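Local coordinates for protein NAD binding site:NAD-dependent epimerase/dehydratase:UDP-glucose 4-epimerase (Brucella abortus, PDB 4TWR) that probably interconverts UDP-glucose and UDP-galactose by epimerisation at C4, using the NAD it holds in a Rossmann-type fold, at residues F83-Y88 with Y100-G105. Numbering follows the deposited sequence.
With NAD (nicotinamide-adenine-dinucleotide), chain B.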
loop_
_atom_site.group_PDB
_atom_site.type_symbol
_atom_site.label_atom_id
_atom_site.label_comp_id
_atom_site.label_asym_id
_atom_site.label_seq_id
_atom_site.Cartn_x
_atom_site.Cartn_y
_atom_site.Cartn_z
ATOM N N PHE A 83 5.138 -6.898 1.223
ATOM C CA PHE A 83 5.038 -5.434 1.384
ATOM C C PHE A 83 6.409 -4.762 1.402
ATOM O O PHE A 83 6.491 -3.552 1.615
ATOM C CB PHE A 83 4.354 -5.039 2.696
ATOM C CG PHE A 83 2.901 -5.460 2.813
ATOM C CD1 PHE A 83 1.898 -4.766 2.148
ATOM C CD2 PHE A 83 2.550 -6.525 3.633
ATOM C CE1 PHE A 83 0.546 -5.149 2.280
ATOM C CE2 PHE A 83 1.204 -6.900 3.783
ATOM C CZ PHE A 83 0.207 -6.206 3.093
ATOM N N ALA A 84 7.467 -5.547 1.254
ATOM C CA ALA A 84 8.815 -5.094 1.596
ATOM C C ALA A 84 9.429 -4.287 0.470
ATOM O O ALA A 84 10.331 -4.724 -0.236
ATOM C CB ALA A 84 9.710 -6.272 1.945
ATOM N N ALA A 85 8.950 -3.068 0.349
ATOM C CA ALA A 85 9.502 -2.136 -0.600
ATOM C C ALA A 85 9.166 -0.758 -0.039
ATOM O O ALA A 85 8.014 -0.348 -0.058
ATOM C CB ALA A 85 8.895 -2.332 -1.961
ATOM N N SER A 86 10.149 -0.073 0.513
ATOM C CA SER A 86 9.921 1.283 1.004
ATOM C C SER A 86 9.904 2.284 -0.166
ATOM O O SER A 86 10.498 2.041 -1.223
ATOM C CB SER A 86 10.988 1.675 2.037
ATOM O OG SER A 86 11.095 0.706 3.076
ATOM N N ALA A 87 9.229 3.412 0.028
ATOM C CA ALA A 87 9.053 4.357 -1.064
ATOM C C ALA A 87 8.692 5.707 -0.524
ATOM O O ALA A 87 7.821 5.833 0.344
ATOM C CB ALA A 87 7.982 3.875 -2.034
ATOM N N TYR A 88 9.372 6.725 -1.032
ATOM C CA TYR A 88 8.995 8.073 -0.717
ATOM C C TYR A 88 8.499 8.701 -2.008
ATOM O O TYR A 88 8.990 8.382 -3.097
ATOM C CB TYR A 88 10.163 8.846 -0.102
ATOM C CG TYR A 88 10.692 8.203 1.169
ATOM C CD1 TYR A 88 10.052 8.402 2.392
ATOM C CD2 TYR A 88 11.831 7.398 1.146
ATOM C CE1 TYR A 88 10.526 7.811 3.556
ATOM C CE2 TYR A 88 12.313 6.805 2.302
ATOM C CZ TYR A 88 11.660 7.014 3.504
ATOM O OH TYR A 88 12.144 6.433 4.656
ATOM N N TYR A 100 15.293 -0.019 -8.273
ATOM C CA TYR A 100 15.608 -1.247 -9.024
ATOM C C TYR A 100 16.187 -2.315 -8.090
ATOM O O TYR A 100 15.864 -3.501 -8.210
ATOM C CB TYR A 100 16.578 -0.954 -10.177
ATOM C CG TYR A 100 15.911 -0.380 -11.411
ATOM C CD1 TYR A 100 15.381 -1.217 -12.393
ATOM C CD2 TYR A 100 15.796 0.987 -11.592
ATOM C CE1 TYR A 100 14.766 -0.704 -13.527
ATOM C CE2 TYR A 100 15.177 1.511 -12.728
ATOM C CZ TYR A 100 14.663 0.659 -13.687
ATOM O OH TYR A 100 14.061 1.173 -14.810
ATOM N N ARG A 101 17.013 -1.902 -7.132
ATOM C CA ARG A 101 17.651 -2.873 -6.236
ATOM C C ARG A 101 16.624 -3.538 -5.315
ATOM O O ARG A 101 16.589 -4.760 -5.161
ATOM C CB ARG A 101 18.748 -2.207 -5.399
ATOM C CG ARG A 101 19.400 -3.143 -4.362
ATOM C CD ARG A 101 20.429 -2.425 -3.504
ATOM N NE ARG A 101 20.931 -3.232 -2.385
ATOM C CZ ARG A 101 21.901 -4.133 -2.508
ATOM N NH1 ARG A 101 22.448 -4.354 -3.696
ATOM N NH2 ARG A 101 22.321 -4.819 -1.451
ATOM N N ASN A 102 15.784 -2.728 -4.688
ATOM C CA ASN A 102 14.845 -3.278 -3.723
ATOM C C ASN A 102 13.597 -3.866 -4.360
ATOM O O ASN A 102 13.161 -4.965 -4.005
ATOM C CB ASN A 102 14.464 -2.206 -2.693
ATOM C CG ASN A 102 14.305 -2.789 -1.291
ATOM O OD1 ASN A 102 15.293 -3.010 -0.562
ATOM N ND2 ASN A 102 13.059 -3.062 -0.914
ATOM N N ASN A 103 13.001 -3.157 -5.301
ATOM C CA ASN A 103 11.744 -3.635 -5.842
ATOM C C ASN A 103 11.935 -4.751 -6.861
ATOM O O ASN A 103 11.077 -5.626 -6.990
ATOM C CB ASN A 103 10.953 -2.495 -6.477
ATOM C CG ASN A 103 10.682 -1.353 -5.504
ATOM O OD1 ASN A 103 11.205 -1.330 -4.377
ATOM N ND2 ASN A 103 9.872 -0.387 -5.944
ATOM N N VAL A 104 13.052 -4.730 -7.585
ATOM C CA VAL A 104 13.298 -5.776 -8.575
ATOM C C VAL A 104 14.236 -6.841 -8.018
ATOM O O VAL A 104 13.859 -8.004 -7.922
ATOM C CB VAL A 104 13.865 -5.198 -9.890
ATOM C CG1 VAL A 104 14.067 -6.324 -10.927
ATOM C CG2 VAL A 104 12.899 -4.160 -10.441
ATOM N N GLY A 105 15.441 -6.450 -7.628
ATOM C CA GLY A 105 16.350 -7.391 -6.989
ATOM C C GLY A 105 15.743 -8.061 -5.760
ATOM O O GLY A 105 15.816 -9.277 -5.625
HETATM P PA NAD B . 6.223 1.089 4.994
HETATM O O1A NAD B . 7.606 1.564 4.589
HETATM O O2A NAD B . 5.526 1.447 6.275
HETATM O O5B NAD B . 6.438 -0.634 5.173
HETATM C C5B NAD B . 7.493 -1.123 4.384
HETATM C C4B NAD B . 8.145 -2.261 5.200
HETATM O O4B NAD B . 9.071 -3.040 4.387
HETATM C C3B NAD B . 8.936 -1.551 6.304
HETATM O O3B NAD B . 8.615 -2.214 7.493
HETATM C C2B NAD B . 10.409 -1.785 5.873
HETATM O O2B NAD B . 11.241 -1.892 6.998
HETATM C C1B NAD B . 10.290 -3.176 5.137
HETATM N N9A NAD B . 11.345 -3.363 4.101
HETATM C C8A NAD B . 11.756 -2.482 3.066
HETATM N N7A NAD B . 12.735 -2.992 2.315
HETATM C C5A NAD B . 12.982 -4.260 2.877
HETATM C C6A NAD B . 13.906 -5.301 2.534
HETATM N N6A NAD B . 14.785 -5.146 1.485
HETATM N N1A NAD B . 13.930 -6.425 3.250
HETATM C C2A NAD B . 13.058 -6.541 4.291
HETATM N N3A NAD B . 12.125 -5.659 4.751
HETATM C C4A NAD B . 12.120 -4.504 3.991
HETATM O O3 NAD B . 5.504 1.269 3.596
HETATM P PN NAD B . 3.952 0.868 3.437
HETATM O O1N NAD B . 3.157 1.712 2.477
HETATM O O2N NAD B . 3.565 0.236 4.724
HETATM O O5D NAD B . 3.962 -0.598 2.562
HETATM C C5D NAD B . 4.616 -0.454 1.414
HETATM C C4D NAD B . 4.081 -1.548 0.552
HETATM O O4D NAD B . 2.737 -1.143 0.231
HETATM C C3D NAD B . 4.906 -1.611 -0.763
HETATM O O3D NAD B . 4.816 -2.921 -1.205
HETATM C C2D NAD B . 4.120 -0.713 -1.690
HETATM O O2D NAD B . 4.052 -1.196 -3.006
HETATM C C1D NAD B . 2.685 -0.932 -1.138
HETATM N N1N NAD B . 1.924 0.373 -1.450
HETATM C C2N NAD B . 1.785 1.324 -0.448
HETATM C C3N NAD B . 1.081 2.511 -0.785
HETATM C C7N NAD B . 0.894 3.567 0.251
HETATM O O7N NAD B . 0.191 4.548 -0.011
HETATM N N7N NAD B . 1.516 3.428 1.479
HETATM C C4N NAD B . 0.576 2.679 -2.077
HETATM C C5N NAD B . 0.738 1.716 -3.053
HETATM C C6N NAD B . 1.435 0.543 -2.729
HETATM O O HOH W 1 10.621 -5.470 -2.894
HETATM O O HOH W 2 9.243 1.154 -3.620
#
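In Asn-103, CG stands anti to the carbonyl carbon (chi1 -57°), which carries the amide to the loop, where OD1 rests 3.5 Å from CB of Ala-85. Asn-102, with a chi1 of -143° far from staggered, turns its amide past the loop to the adenine of NAD. There Asn-102 OD1 accepts from NAD N6A at 3.0 Å (158°) and Asn-102 ND2, also 3.3 Å from O of Ala-84 but poorly angled, donates to NAD N7A at 3.2 Å, a two-point reading suited to asparagine, with donor and acceptor side by side. No direct hydrogen bond joins 83-88 to 100-105; two waters bridge them. One donates to O of Ala-84 and O of Asn-102, each at 2.8 Å; another accepts a hydrogen bond from Asn-103 ND2, itself also hydrogen-bonded to OG1 of Thr-154, and donates one to O of Ser-86. Small residues suit the loop: CB of Ala-84 packs 3.6 Å from NAD C4A, and Ala-84 centres an inverse gamma turn closed by Ala-85 N to Phe-83 O. The loop follows strand 79-82 of the parallel Rossmann sheet and leads to helix 96-117, while Lys-155 of helix 150-169 touches both Ala-85 and Asn-103.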